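Local structure of geranyltranstransferase (Marinomonas sp. MED121, 4F62) at residues S163-H177 with N245-G257. The protein is probably a polyprenyl transferase of the isoprenoid synthase superfamily that lengthens allylic prenyl diphosphates, in the manner of a farnesyl-diphosphate synthase. Residues are numbered along the deposited sequence; the frame is centred on the assembly and turned at random.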
loop_
_atom_site.group_PDB
_atom_site.type_symbol
_atom_site.label_atom_id
_atom_site.label_comp_id
_atom_site.label_asym_id
_atom_site.label_seq_id
_atom_site.Cartn_x
_atom_site.Cartn_y
_atom_site.Cartn_z
ATOM N N SER A 163 -24.093 3.779 -3.004
ATOM C CA SER A 163 -25.272 3.291 -3.708
ATOM C C SER A 163 -26.288 2.599 -2.793
ATOM O O SER A 163 -27.321 2.114 -3.262
ATOM C CB SER A 163 -24.849 2.329 -4.818
ATOM O OG SER A 163 -24.759 1.004 -4.322
ATOM N N GLU A 164 -26.006 2.557 -1.493
ATOM C CA GLU A 164 -26.794 1.729 -0.575
ATOM C C GLU A 164 -28.236 2.196 -0.339
ATOM O O GLU A 164 -29.072 1.415 0.119
ATOM C CB GLU A 164 -26.054 1.502 0.752
ATOM C CG GLU A 164 -25.743 2.759 1.548
ATOM C CD GLU A 164 -24.669 2.519 2.596
ATOM O OE1 GLU A 164 -24.492 1.350 3.010
ATOM O OE2 GLU A 164 -23.993 3.491 2.998
ATOM N N ASN A 165 -28.539 3.450 -0.657
ATOM C CA ASN A 165 -29.923 3.906 -0.569
ATOM C C ASN A 165 -30.626 3.841 -1.926
ATOM O O ASN A 165 -31.798 3.471 -2.012
ATOM C CB ASN A 165 -30.008 5.317 0.019
ATOM C CG ASN A 165 -31.362 5.606 0.653
ATOM O OD1 ASN A 165 -32.349 4.912 0.393
ATOM N ND2 ASN A 165 -31.414 6.639 1.488
ATOM N N LYS A 166 -29.901 4.196 -2.984
ATOM C CA LYS A 166 -30.457 4.221 -4.335
ATOM C C LYS A 166 -30.757 2.824 -4.865
ATOM O O LYS A 166 -30.347 1.822 -4.273
ATOM C CB LYS A 166 -29.476 4.915 -5.283
ATOM C CG LYS A 166 -28.608 5.950 -4.596
ATOM C CD LYS A 166 -27.714 6.694 -5.567
ATOM C CE LYS A 166 -27.440 8.088 -5.043
ATOM N NZ LYS A 166 -27.587 8.132 -3.561
ATOM N N ASN A 167 -31.499 2.765 -5.968
ATOM C CA ASN A 167 -31.551 1.557 -6.785
ATOM C C ASN A 167 -30.877 1.866 -8.115
ATOM O O ASN A 167 -31.308 2.751 -8.855
ATOM C CB ASN A 167 -32.982 1.030 -6.981
ATOM C CG ASN A 167 -33.998 2.140 -7.191
ATOM O OD1 ASN A 167 -34.969 2.257 -6.441
ATOM N ND2 ASN A 167 -33.780 2.965 -8.212
ATOM N N ILE A 168 -29.796 1.150 -8.393
ATOM C CA ILE A 168 -28.935 1.452 -9.522
ATOM C C ILE A 168 -29.277 0.563 -10.714
ATOM O O ILE A 168 -29.965 -0.443 -10.562
ATOM C CB ILE A 168 -27.475 1.258 -9.126
ATOM C CG1 ILE A 168 -27.225 -0.201 -8.755
ATOM C CG2 ILE A 168 -27.134 2.154 -7.941
ATOM C CD1 ILE A 168 -25.802 -0.469 -8.313
ATOM N N SER A 169 -28.798 0.933 -11.897
ATOM C CA SER A 169 -29.100 0.176 -13.110
ATOM C C SER A 169 -28.214 -1.059 -13.211
ATOM O O SER A 169 -27.267 -1.222 -12.440
ATOM C CB SER A 169 -28.857 1.045 -14.340
ATOM O OG SER A 169 -27.468 1.329 -14.441
ATOM N N LEU A 170 -28.514 -1.918 -14.180
ATOM C CA LEU A 170 -27.663 -3.055 -14.496
ATOM C C LEU A 170 -26.238 -2.594 -14.802
ATOM O O LEU A 170 -25.274 -3.171 -14.298
ATOM C CB LEU A 170 -28.244 -3.799 -15.699
ATOM C CG LEU A 170 -27.394 -4.928 -16.286
ATOM C CD1 LEU A 170 -27.152 -6.033 -15.246
ATOM C CD2 LEU A 170 -28.096 -5.489 -17.524
ATOM N N ALA A 171 -26.114 -1.549 -15.620
ATOM C CA ALA A 171 -24.803 -1.017 -15.995
ATOM C C ALA A 171 -24.030 -0.549 -14.776
ATOM O O ALA A 171 -22.818 -0.781 -14.672
ATOM C CB ALA A 171 -24.961 0.136 -16.986
ATOM N N GLU A 172 -24.724 0.130 -13.859
ATOM C CA GLU A 172 -24.085 0.611 -12.640
ATOM C C GLU A 172 -23.684 -0.553 -11.737
ATOM O O GLU A 172 -22.610 -0.534 -11.138
ATOM C CB GLU A 172 -24.997 1.603 -11.913
ATOM C CG GLU A 172 -25.027 2.962 -12.590
ATOM C CD GLU A 172 -26.125 3.861 -12.063
ATOM O OE1 GLU A 172 -27.219 3.348 -11.727
ATOM O OE2 GLU A 172 -25.894 5.086 -11.993
ATOM N N LEU A 173 -24.541 -1.570 -11.655
ATOM C CA LEU A 173 -24.239 -2.737 -10.838
ATOM C C LEU A 173 -23.007 -3.452 -11.378
ATOM O O LEU A 173 -22.080 -3.778 -10.615
ATOM C CB LEU A 173 -25.428 -3.704 -10.775
ATOM C CG LEU A 173 -25.245 -4.904 -9.837
ATOM C CD1 LEU A 173 -24.930 -4.413 -8.438
ATOM C CD2 LEU A 173 -26.510 -5.765 -9.821
ATOM N N GLU A 174 -22.984 -3.678 -12.692
ATOM C CA GLU A 174 -21.812 -4.270 -13.323
ATOM C C GLU A 174 -20.551 -3.440 -13.059
ATOM O O GLU A 174 -19.520 -3.983 -12.658
ATOM C CB GLU A 174 -21.988 -4.457 -14.837
ATOM C CG GLU A 174 -20.740 -5.125 -15.452
ATOM C CD GLU A 174 -20.452 -4.722 -16.895
ATOM O OE1 GLU A 174 -21.079 -3.766 -17.401
ATOM O OE2 GLU A 174 -19.581 -5.365 -17.527
ATOM N N GLN A 175 -20.630 -2.128 -13.280
ATOM C CA GLN A 175 -19.476 -1.260 -13.028
ATOM C C GLN A 175 -18.948 -1.403 -11.596
ATOM O O GLN A 175 -17.731 -1.472 -11.362
ATOM C CB GLN A 175 -19.825 0.207 -13.302
ATOM C CG GLN A 175 -18.674 1.172 -12.917
ATOM C CD GLN A 175 -18.933 2.596 -13.367
ATOM O OE1 GLN A 175 -19.747 3.310 -12.774
ATOM N NE2 GLN A 175 -18.256 3.012 -14.437
ATOM N N MET A 176 -19.871 -1.453 -10.641
ATOM C CA MET A 176 -19.511 -1.583 -9.235
ATOM C C MET A 176 -18.742 -2.879 -8.965
ATOM O O MET A 176 -17.708 -2.867 -8.291
ATOM C CB MET A 176 -20.769 -1.526 -8.362
ATOM C CG MET A 176 -20.499 -1.360 -6.887
ATOM S SD MET A 176 -20.304 -2.945 -6.067
ATOM C CE MET A 176 -22.054 -3.247 -5.678
ATOM N N HIS A 177 -19.248 -3.995 -9.483
ATOM C CA HIS A 177 -18.615 -5.286 -9.227
ATOM C C HIS A 177 -17.272 -5.413 -9.925
ATOM O O HIS A 177 -16.336 -6.006 -9.378
ATOM C CB HIS A 177 -19.534 -6.449 -9.623
ATOM C CG HIS A 177 -20.664 -6.669 -8.674
ATOM N ND1 HIS A 177 -21.933 -6.989 -9.078
ATOM C CD2 HIS A 177 -20.714 -6.602 -7.312
ATOM C CE1 HIS A 177 -22.727 -7.124 -8.024
ATOM N NE2 HIS A 177 -21.990 -6.884 -6.940
ATOM N N ASN A 245 -35.566 -4.437 -1.977
ATOM C CA ASN A 245 -34.866 -3.298 -1.386
ATOM C C ASN A 245 -33.698 -2.746 -2.229
ATOM O O ASN A 245 -33.798 -1.646 -2.778
ATOM C CB ASN A 245 -34.422 -3.612 0.057
ATOM C CG ASN A 245 -33.860 -5.019 0.212
ATOM O OD1 ASN A 245 -34.302 -5.955 -0.456
ATOM N ND2 ASN A 245 -32.882 -5.171 1.101
ATOM N N LYS A 246 -32.613 -3.514 -2.343
ATOM C CA LYS A 246 -31.397 -3.084 -3.048
ATOM C C LYS A 246 -31.241 -3.812 -4.399
ATOM O O LYS A 246 -31.921 -4.806 -4.646
ATOM C CB LYS A 246 -30.179 -3.308 -2.133
ATOM C CG LYS A 246 -28.802 -2.931 -2.691
ATOM C CD LYS A 246 -28.737 -1.506 -3.233
ATOM C CE LYS A 246 -27.318 -1.161 -3.680
ATOM N NZ LYS A 246 -26.573 -2.336 -4.227
ATOM N N ALA A 247 -30.356 -3.313 -5.267
ATOM C CA ALA A 247 -30.164 -3.851 -6.623
ATOM C C ALA A 247 -29.422 -5.198 -6.693
ATOM O O ALA A 247 -28.365 -5.375 -6.087
ATOM C CB ALA A 247 -29.463 -2.821 -7.511
ATOM N N THR A 248 -29.992 -6.132 -7.457
ATOM C CA THR A 248 -29.414 -7.455 -7.683
ATOM C C THR A 248 -29.630 -7.844 -9.151
ATOM O O THR A 248 -30.527 -7.315 -9.811
ATOM C CB THR A 248 -30.099 -8.535 -6.805
ATOM O OG1 THR A 248 -31.400 -8.823 -7.328
ATOM C CG2 THR A 248 -30.240 -8.084 -5.358
ATOM N N TYR A 249 -28.841 -8.784 -9.658
ATOM C CA TYR A 249 -29.061 -9.266 -11.024
ATOM C C TYR A 249 -30.442 -9.883 -11.304
ATOM O O TYR A 249 -31.030 -9.602 -12.351
ATOM C CB TYR A 249 -27.906 -10.161 -11.501
ATOM C CG TYR A 249 -26.599 -9.390 -11.557
ATOM C CD1 TYR A 249 -26.293 -8.567 -12.639
ATOM C CD2 TYR A 249 -25.698 -9.442 -10.497
ATOM C CE1 TYR A 249 -25.101 -7.827 -12.674
ATOM C CE2 TYR A 249 -24.507 -8.718 -10.524
ATOM C CZ TYR A 249 -24.214 -7.914 -11.614
ATOM O OH TYR A 249 -23.036 -7.195 -11.624
ATOM N N PRO A 250 -30.968 -10.721 -10.378
ATOM C CA PRO A 250 -32.305 -11.274 -10.633
ATOM C C PRO A 250 -33.381 -10.205 -10.671
ATOM O O PRO A 250 -34.345 -10.344 -11.422
ATOM C CB PRO A 250 -32.541 -12.202 -9.441
ATOM C CG PRO A 250 -31.172 -12.624 -9.029
ATOM C CD PRO A 250 -30.305 -11.411 -9.256
ATOM N N LYS A 251 -33.241 -9.149 -9.879
ATOM C CA LYS A 251 -34.222 -8.062 -9.962
ATOM C C LYS A 251 -34.089 -7.280 -11.262
ATOM O O LYS A 251 -35.080 -6.817 -11.811
ATOM C CB LYS A 251 -34.128 -7.134 -8.745
ATOM C CG LYS A 251 -34.829 -7.721 -7.537
ATOM C CD LYS A 251 -34.110 -7.412 -6.242
ATOM C CE LYS A 251 -34.621 -6.137 -5.608
ATOM N NZ LYS A 251 -34.012 -5.940 -4.259
ATOM N N LEU A 252 -32.865 -7.151 -11.762
ATOM C CA LEU A 252 -32.644 -6.365 -12.973
ATOM C C LEU A 252 -32.881 -7.161 -14.258
ATOM O O LEU A 252 -33.248 -6.594 -15.284
ATOM C CB LEU A 252 -31.234 -5.750 -12.964
ATOM C CG LEU A 252 -30.994 -4.668 -11.905
ATOM C CD1 LEU A 252 -29.497 -4.373 -11.736
ATOM C CD2 LEU A 252 -31.759 -3.398 -12.268
ATOM N N LEU A 253 -32.679 -8.474 -14.215
ATOM C CA LEU A 253 -32.792 -9.272 -15.437
ATOM C C LEU A 253 -33.865 -10.353 -15.366
ATOM O O LEU A 253 -34.090 -11.072 -16.342
ATOM C CB LEU A 253 -31.455 -9.940 -15.743
ATOM C CG LEU A 253 -30.238 -9.045 -15.931
ATOM C CD1 LEU A 253 -28.961 -9.890 -15.887
ATOM C CD2 LEU A 253 -30.363 -8.323 -17.254
ATOM N N GLY A 254 -34.512 -10.478 -14.209
ATOM C CA GLY A 254 -35.368 -11.626 -13.942
ATOM C C GLY A 254 -34.473 -12.768 -13.468
ATOM O O GLY A 254 -33.265 -12.772 -13.752
ATOM N N LEU A 255 -35.039 -13.727 -12.736
ATOM C CA LEU A 255 -34.285 -14.913 -12.321
ATOM C C LEU A 255 -33.743 -15.656 -13.540
ATOM O O LEU A 255 -32.588 -16.089 -13.553
ATOM C CB LEU A 255 -35.156 -15.862 -11.476
ATOM C CG LEU A 255 -34.465 -17.180 -11.105
ATOM C CD1 LEU A 255 -33.199 -16.928 -10.289
ATOM C CD2 LEU A 255 -35.411 -18.114 -10.361
ATOM N N ASP A 256 -34.586 -15.792 -14.563
ATOM C CA ASP A 256 -34.210 -16.492 -15.791
ATOM C C ASP A 256 -33.065 -15.792 -16.523
ATOM O O ASP A 256 -32.134 -16.447 -17.009
ATOM C CB ASP A 256 -35.421 -16.625 -16.721
ATOM C CG ASP A 256 -35.984 -15.270 -17.154
ATOM O OD1 ASP A 256 -35.931 -14.302 -16.359
ATOM O OD2 ASP A 256 -36.478 -15.172 -18.299
ATOM N N GLY A 257 -33.122 -14.461 -16.576
ATOM C CA GLY A 257 -32.089 -13.672 -17.225
ATOM C C GLY A 257 -30.756 -13.727 -16.506
ATOM O O GLY A 257 -29.682 -13.718 -17.137
#
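Ser163 meets Lys246 where two interhelical loops of the all-helical isoprenoid synthase fold run past each other, each loop then entering a long helix. Lys246, its chain kinked rather than fully extended, brings CE to 3.3 Å from Ser163 O; the lysine is poorly ordered, and Ser163 OG is bonded instead to Asp160 O of helix 153-162. Further along, Ile168 lays CG1 against the methyl of Ala247. Ser169 then opens helix 170-194 with a capping box: its OG accepts from Glu172 N, while its own N gives a nearly straight bond to the anti lone pair of Glu172 OE1. Thr248 caps helix 249-273 through OG1, which accepts from Lys251 N, and the initial segments of the two helices cross at -105°, their axes 10.7 Å apart.

At this crossing Leu170 spans Tyr249 and Leu253 on the second helix. Its CD1 reaches the rim of the Tyr249 ring, Leu170 CD2 lies 3.6 Å from Leu253 CD2, and its backbone is met by Leu252 CD1. One turn on, Leu173 has CG anti to the backbone N (chi1 -175°), which carries CD2 over the centre of the Tyr249 ring, 3.5 Å from the centroid and 10° off the normal: a CH-pi contact. That same methyl also touches Leu252 CD1. Replacing Tyr249 by an alanine would probably leave His177 ND1 without its hydroxyl mate and open a gap under Leu173 CD2. Leu216 of helix 201-226 also packs on this tyrosine, and Gln219 touches His177. The imidazole and phenol rings meet rim to rim, with Tyr249 OH 2.8 Å from His177 ND1 in a hydrogen bond that either partner could donate.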